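Local structure of exoenzyme S synthesis protein C (Pseudomonas aeruginosa, 3KXY) at residues Leu54-Ile68 with Leu118-Ala132. The protein binds and inhibits the antiactivator ExsD, allowing ExsA-mediated transcription of the type III secretion system. The protein carries 2 engineered substitutions. Residues are numbered along the deposited sequence; the frame is centred on the assembly and turned at random.
Sequences LEADVVGIDVLGEGI and LLDHAEFWQRLLPCA. Engineered in segment 54-68: Val59 (natural residue Ala). Engineered in segment 118-132: Ala132 (natural residue Asp).
Cys131 N donates a hydrogen bond to Val63 O at 3.2 Å. The bond is nearly straight, with an N-H...O angle of 168°. It ties the turn after strand 54-60 to residues 130-132, near the C-terminal end of the modelled chain. Around this bond, Val63 CG1 touches Pro130 CB at 3.7 Å and also reaches the methyl of Ala132, an engineered residue. Cys131 SG lies beside the backbone N and CA of Gly65.

Leu129 is the apolar hub of this end. Its closest side-chain contacts use different atoms. Leu64 CD2 lies on Leu129 CB at 3.5 Å. Val59 CG2 meets Leu129 CD1 at 3.7 Å, the two side chains crossing at about a right angle. Ile68 CG2 approaches Leu129 CD2 at 3.9 Å. The engineered Val59 also directs CG1 to the helix backbone at Gln126.

Farther back along the strand, Val58 CG1 is anti to the backbone N (chi1 -179°). There Val58 CG1 rests against Ala122 O and the backbone N of Gln126, and lies 3.7 Å from Trp125 CB. The aliphatic part of Gln126 runs past Val58 O, and its side chain also touches Val39. Ala56 CB packs on Leu118 CG at 3.7 Å, and Leu54 CB adds to the same patch through Leu118 CD2.

Strand and helix run almost parallel, with an angle of 5° between their axes. Backbone bonds join the strand to strands 39-46 and 94-102 on its two sides. On the helix, Glu123 and Asp120 form salt bridges with a chain of another protein. A C-terminal helix packed along a central strand of an antiparallel sheet fits the alpha/beta fold of CesT-family type III secretion chaperones.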
loop_
_atom_site.group_PDB
_atom_site.type_symbol
_atom_site.label_atom_id
_atom_site.label_comp_id
_atom_site.label_asym_id
_atom_site.label_seq_id
_atom_site.Cartn_x
_atom_site.Cartn_y
_atom_site.Cartn_z
ATOM N N LEU J 54 7.240 -5.719 -1.962
ATOM C CA LEU J 54 7.016 -7.108 -2.336
ATOM C C LEU J 54 5.804 -7.230 -3.253
ATOM O O LEU J 54 4.665 -7.069 -2.815
ATOM C CB LEU J 54 6.814 -7.975 -1.090
ATOM C CG LEU J 54 7.870 -7.893 0.016
ATOM C CD1 LEU J 54 7.467 -8.753 1.201
ATOM C CD2 LEU J 54 9.232 -8.309 -0.502
ATOM N N GLU J 55 6.055 -7.508 -4.529
ATOM C CA GLU J 55 4.979 -7.719 -5.489
ATOM C C GLU J 55 4.671 -9.206 -5.622
ATOM O O GLU J 55 5.573 -10.043 -5.575
ATOM C CB GLU J 55 5.346 -7.134 -6.854
ATOM C CG GLU J 55 5.484 -5.620 -6.870
ATOM C CD GLU J 55 5.808 -5.080 -8.249
ATOM O OE1 GLU J 55 5.979 -5.893 -9.184
ATOM O OE2 GLU J 55 5.894 -3.843 -8.400
ATOM N N ALA J 56 3.393 -9.531 -5.790
ATOM C CA ALA J 56 2.972 -10.919 -5.922
ATOM C C ALA J 56 1.904 -11.076 -6.997
ATOM O O ALA J 56 0.831 -10.481 -6.907
ATOM C CB ALA J 56 2.465 -11.445 -4.589
ATOM N N ASP J 57 2.205 -11.877 -8.014
ATOM C CA ASP J 57 1.242 -12.162 -9.072
ATOM C C ASP J 57 0.175 -13.131 -8.573
ATOM O O ASP J 57 0.487 -14.235 -8.127
ATOM C CB ASP J 57 1.944 -12.737 -10.306
ATOM C CG ASP J 57 2.866 -11.733 -10.976
ATOM O OD1 ASP J 57 2.940 -10.579 -10.503
ATOM O OD2 ASP J 57 3.516 -12.099 -11.979
ATOM N N VAL J 58 -1.082 -12.710 -8.651
ATOM C CA VAL J 58 -2.195 -13.517 -8.167
ATOM C C VAL J 58 -2.861 -14.305 -9.294
ATOM O O VAL J 58 -2.689 -15.520 -9.395
ATOM C CB VAL J 58 -3.246 -12.648 -7.454
ATOM C CG1 VAL J 58 -4.389 -13.509 -6.943
ATOM C CG2 VAL J 58 -2.602 -11.876 -6.313
ATOM N N VAL J 59 -3.619 -13.612 -10.141
ATOM C CA VAL J 59 -4.312 -14.261 -11.252
ATOM C C VAL J 59 -4.252 -13.459 -12.547
ATOM O O VAL J 59 -3.890 -12.282 -12.549
ATOM C CB VAL J 59 -5.794 -14.522 -10.926
ATOM C CG1 VAL J 59 -5.938 -15.746 -10.046
ATOM C CG2 VAL J 59 -6.418 -13.296 -10.274
ATOM N N GLY J 60 -4.618 -14.110 -13.647
ATOM C CA GLY J 60 -4.702 -13.452 -14.937
ATOM C C GLY J 60 -6.102 -12.924 -15.183
ATOM O O GLY J 60 -7.087 -13.538 -14.770
ATOM N N ILE J 61 -6.191 -11.783 -15.858
ATOM C CA ILE J 61 -7.472 -11.127 -16.090
ATOM C C ILE J 61 -8.364 -11.925 -17.040
ATOM O O ILE J 61 -9.582 -11.744 -17.063
ATOM C CB ILE J 61 -7.275 -9.700 -16.644
ATOM C CG1 ILE J 61 -8.590 -8.918 -16.602
ATOM C CG2 ILE J 61 -6.706 -9.748 -18.056
ATOM C CD1 ILE J 61 -8.476 -7.504 -17.123
ATOM N N ASP J 62 -7.754 -12.817 -17.814
ATOM C CA ASP J 62 -8.491 -13.608 -18.796
ATOM C C ASP J 62 -9.399 -14.660 -18.155
ATOM O O ASP J 62 -10.381 -15.092 -18.760
ATOM C CB ASP J 62 -7.533 -14.265 -19.795
ATOM C CG ASP J 62 -6.495 -15.146 -19.123
ATOM O OD1 ASP J 62 -5.737 -15.825 -19.844
ATOM O OD2 ASP J 62 -6.435 -15.158 -17.875
ATOM N N VAL J 63 -9.070 -15.066 -16.933
ATOM C CA VAL J 63 -9.862 -16.065 -16.223
ATOM C C VAL J 63 -10.844 -15.394 -15.265
ATOM O O VAL J 63 -11.633 -16.062 -14.596
ATOM C CB VAL J 63 -8.968 -17.045 -15.436
ATOM C CG1 VAL J 63 -9.775 -18.247 -14.971
ATOM C CG2 VAL J 63 -7.799 -17.497 -16.294
ATOM N N LEU J 64 -10.793 -14.066 -15.211
ATOM C CA LEU J 64 -11.648 -13.303 -14.308
ATOM C C LEU J 64 -12.836 -12.681 -15.033
ATOM O O LEU J 64 -12.682 -12.076 -16.093
ATOM C CB LEU J 64 -10.843 -12.204 -13.615
ATOM C CG LEU J 64 -9.631 -12.652 -12.801
ATOM C CD1 LEU J 64 -8.942 -11.452 -12.173
ATOM C CD2 LEU J 64 -10.047 -13.655 -11.738
ATOM N N GLY J 65 -14.021 -12.832 -14.451
ATOM C CA GLY J 65 -15.202 -12.159 -14.956
ATOM C C GLY J 65 -15.180 -10.711 -14.511
ATOM O O GLY J 65 -14.619 -10.390 -13.466
ATOM N N GLU J 66 -15.782 -9.831 -15.301
ATOM C CA GLU J 66 -15.760 -8.405 -14.992
ATOM C C GLU J 66 -16.522 -8.087 -13.708
ATOM O O GLU J 66 -17.325 -8.891 -13.233
ATOM C CB GLU J 66 -16.308 -7.584 -16.163
ATOM C CG GLU J 66 -15.464 -7.675 -17.427
ATOM C CD GLU J 66 -14.027 -7.229 -17.208
ATOM O OE1 GLU J 66 -13.789 -6.397 -16.307
ATOM O OE2 GLU J 66 -13.136 -7.709 -17.941
ATOM N N GLY J 67 -16.257 -6.911 -13.148
ATOM C CA GLY J 67 -16.899 -6.488 -11.917
ATOM C C GLY J 67 -16.076 -6.829 -10.690
ATOM O O GLY J 67 -16.444 -6.482 -9.569
ATOM N N ILE J 68 -14.957 -7.513 -10.905
ATOM C CA ILE J 68 -14.085 -7.915 -9.806
ATOM C C ILE J 68 -13.215 -6.758 -9.320
ATOM O O ILE J 68 -12.926 -6.651 -8.129
ATOM C CB ILE J 68 -13.193 -9.111 -10.197
ATOM C CG1 ILE J 68 -14.051 -10.355 -10.430
ATOM C CG2 ILE J 68 -12.157 -9.384 -9.118
ATOM C CD1 ILE J 68 -13.254 -11.593 -10.785
ATOM N N LEU J 118 2.176 -13.109 2.420
ATOM C CA LEU J 118 1.866 -12.627 1.080
ATOM C C LEU J 118 1.500 -13.787 0.160
ATOM O O LEU J 118 0.546 -13.700 -0.612
ATOM C CB LEU J 118 3.048 -11.850 0.502
ATOM C CG LEU J 118 2.880 -11.321 -0.924
ATOM C CD1 LEU J 118 1.665 -10.409 -1.018
ATOM C CD2 LEU J 118 4.137 -10.600 -1.387
ATOM N N LEU J 119 2.262 -14.873 0.249
ATOM C CA LEU J 119 1.983 -16.067 -0.538
ATOM C C LEU J 119 0.669 -16.719 -0.114
ATOM O O LEU J 119 -0.119 -17.146 -0.958
ATOM C CB LEU J 119 3.136 -17.069 -0.428
ATOM C CG LEU J 119 4.466 -16.643 -1.056
ATOM C CD1 LEU J 119 5.547 -17.682 -0.801
ATOM C CD2 LEU J 119 4.301 -16.392 -2.547
ATOM N N ASP J 120 0.437 -16.789 1.196
ATOM C CA ASP J 120 -0.799 -17.355 1.728
ATOM C C ASP J 120 -2.034 -16.703 1.114
ATOM O O ASP J 120 -2.974 -17.389 0.713
ATOM C CB ASP J 120 -0.849 -17.215 3.251
ATOM C CG ASP J 120 -0.048 -18.287 3.966
ATOM O OD1 ASP J 120 0.160 -18.153 5.189
ATOM O OD2 ASP J 120 0.372 -19.262 3.308
ATOM N N HIS J 121 -2.027 -15.375 1.046
ATOM C CA HIS J 121 -3.152 -14.630 0.492
ATOM C C HIS J 121 -3.185 -14.699 -1.031
ATOM O O HIS J 121 -4.252 -14.835 -1.629
ATOM C CB HIS J 121 -3.112 -13.173 0.957
ATOM C CG HIS J 121 -3.523 -12.987 2.383
ATOM N ND1 HIS J 121 -4.701 -12.368 2.745
ATOM C CD2 HIS J 121 -2.921 -13.353 3.540
ATOM C CE1 HIS J 121 -4.802 -12.354 4.062
ATOM N NE2 HIS J 121 -3.736 -12.945 4.568
ATOM N N ALA J 122 -2.013 -14.606 -1.650
ATOM C CA ALA J 122 -1.906 -14.656 -3.103
ATOM C C ALA J 122 -2.469 -15.962 -3.648
ATOM O O ALA J 122 -3.184 -15.970 -4.649
ATOM C CB ALA J 122 -0.459 -14.481 -3.534
ATOM N N GLU J 123 -2.141 -17.065 -2.985
ATOM C CA GLU J 123 -2.629 -18.376 -3.395
ATOM C C GLU J 123 -4.127 -18.495 -3.158
ATOM O O GLU J 123 -4.825 -19.211 -3.875
ATOM C CB GLU J 123 -1.888 -19.483 -2.644
ATOM C CG GLU J 123 -0.409 -19.562 -2.973
ATOM C CD GLU J 123 0.297 -20.673 -2.229
ATOM O OE1 GLU J 123 -0.194 -21.080 -1.155
ATOM O OE2 GLU J 123 1.347 -21.141 -2.718
ATOM N N PHE J 124 -4.612 -17.786 -2.145
ATOM C CA PHE J 124 -6.026 -17.807 -1.792
ATOM C C PHE J 124 -6.873 -17.075 -2.828
ATOM O O PHE J 124 -7.896 -17.591 -3.279
ATOM C CB PHE J 124 -6.231 -17.196 -0.405
ATOM C CG PHE J 124 -7.670 -17.098 0.008
ATOM C CD1 PHE J 124 -8.325 -18.192 0.545
ATOM C CD2 PHE J 124 -8.365 -15.909 -0.133
ATOM C CE1 PHE J 124 -9.646 -18.104 0.928
ATOM C CE2 PHE J 124 -9.687 -15.815 0.248
ATOM C CZ PHE J 124 -10.329 -16.914 0.780
ATOM N N TRP J 125 -6.444 -15.874 -3.205
ATOM C CA TRP J 125 -7.156 -15.091 -4.210
ATOM C C TRP J 125 -6.932 -15.645 -5.613
ATOM O O TRP J 125 -7.672 -15.326 -6.542
ATOM C CB TRP J 125 -6.743 -13.619 -4.147
ATOM C CG TRP J 125 -7.165 -12.928 -2.884
ATOM C CD1 TRP J 125 -6.401 -12.711 -1.773
ATOM C CD2 TRP J 125 -8.453 -12.368 -2.599
ATOM N NE1 TRP J 125 -7.133 -12.048 -0.817
ATOM C CE2 TRP J 125 -8.397 -11.827 -1.299
ATOM C CE3 TRP J 125 -9.648 -12.271 -3.318
ATOM C CZ2 TRP J 125 -9.488 -11.199 -0.704
ATOM C CZ3 TRP J 125 -10.732 -11.646 -2.724
ATOM C CH2 TRP J 125 -10.644 -11.119 -1.432
ATOM N N GLN J 126 -5.906 -16.477 -5.764
ATOM C CA GLN J 126 -5.634 -17.127 -7.042
ATOM C C GLN J 126 -6.595 -18.292 -7.261
ATOM O O GLN J 126 -6.905 -18.651 -8.397
ATOM C CB GLN J 126 -4.188 -17.622 -7.100
ATOM C CG GLN J 126 -3.808 -18.291 -8.415
ATOM C CD GLN J 126 -2.385 -18.817 -8.417
ATOM O OE1 GLN J 126 -1.850 -19.204 -7.376
ATOM N NE2 GLN J 126 -1.764 -18.841 -9.591
ATOM N N ARG J 127 -7.061 -18.876 -6.161
ATOM C CA ARG J 127 -7.962 -20.018 -6.217
ATOM C C ARG J 127 -9.420 -19.579 -6.113
ATOM O O ARG J 127 -10.331 -20.325 -6.472
ATOM C CB ARG J 127 -7.627 -21.012 -5.101
ATOM C CG ARG J 127 -8.437 -22.298 -5.138
ATOM C CD ARG J 127 -8.046 -23.247 -4.011
ATOM N NE ARG J 127 -6.675 -23.736 -4.143
ATOM C CZ ARG J 127 -5.643 -23.277 -3.438
ATOM N NH1 ARG J 127 -5.820 -22.316 -2.542
ATOM N NH2 ARG J 127 -4.431 -23.784 -3.629
ATOM N N LEU J 128 -9.636 -18.359 -5.629
ATOM C CA LEU J 128 -10.985 -17.849 -5.405
ATOM C C LEU J 128 -11.512 -16.999 -6.563
ATOM O O LEU J 128 -12.644 -17.185 -7.012
ATOM C CB LEU J 128 -11.037 -17.041 -4.107
ATOM C CG LEU J 128 -12.376 -16.374 -3.784
ATOM C CD1 LEU J 128 -13.494 -17.405 -3.749
ATOM C CD2 LEU J 128 -12.295 -15.614 -2.468
ATOM N N LEU J 129 -10.690 -16.069 -7.039
ATOM C CA LEU J 129 -11.111 -15.098 -8.050
ATOM C C LEU J 129 -11.605 -15.690 -9.377
ATOM O O LEU J 129 -12.620 -15.241 -9.910
ATOM C CB LEU J 129 -10.002 -14.075 -8.310
ATOM C CG LEU J 129 -9.730 -13.083 -7.178
ATOM C CD1 LEU J 129 -8.618 -12.125 -7.568
ATOM C CD2 LEU J 129 -10.997 -12.322 -6.821
ATOM N N PRO J 130 -10.885 -16.686 -9.923
ATOM C CA PRO J 130 -11.303 -17.277 -11.200
ATOM C C PRO J 130 -12.772 -17.690 -11.198
ATOM O O PRO J 130 -13.246 -18.270 -10.222
ATOM C CB PRO J 130 -10.408 -18.512 -11.316
ATOM C CG PRO J 130 -9.182 -18.150 -10.561
ATOM C CD PRO J 130 -9.643 -17.294 -9.414
ATOM N N CYS J 131 -13.482 -17.389 -12.280
ATOM C CA CYS J 131 -14.897 -17.730 -12.387
ATOM C C CYS J 131 -15.124 -18.832 -13.415
ATOM O O CYS J 131 -16.243 -19.315 -13.586
ATOM C CB CYS J 131 -15.717 -16.494 -12.762
ATOM S SG CYS J 131 -15.374 -15.846 -14.417
ATOM N N ALA J 132 -14.054 -19.223 -14.099
ATOM C CA ALA J 132 -14.137 -20.235 -15.147
ATOM C C ALA J 132 -14.588 -21.587 -14.603
ATOM O O ALA J 132 -15.105 -22.422 -15.348
ATOM C CB ALA J 132 -12.799 -20.367 -15.862
#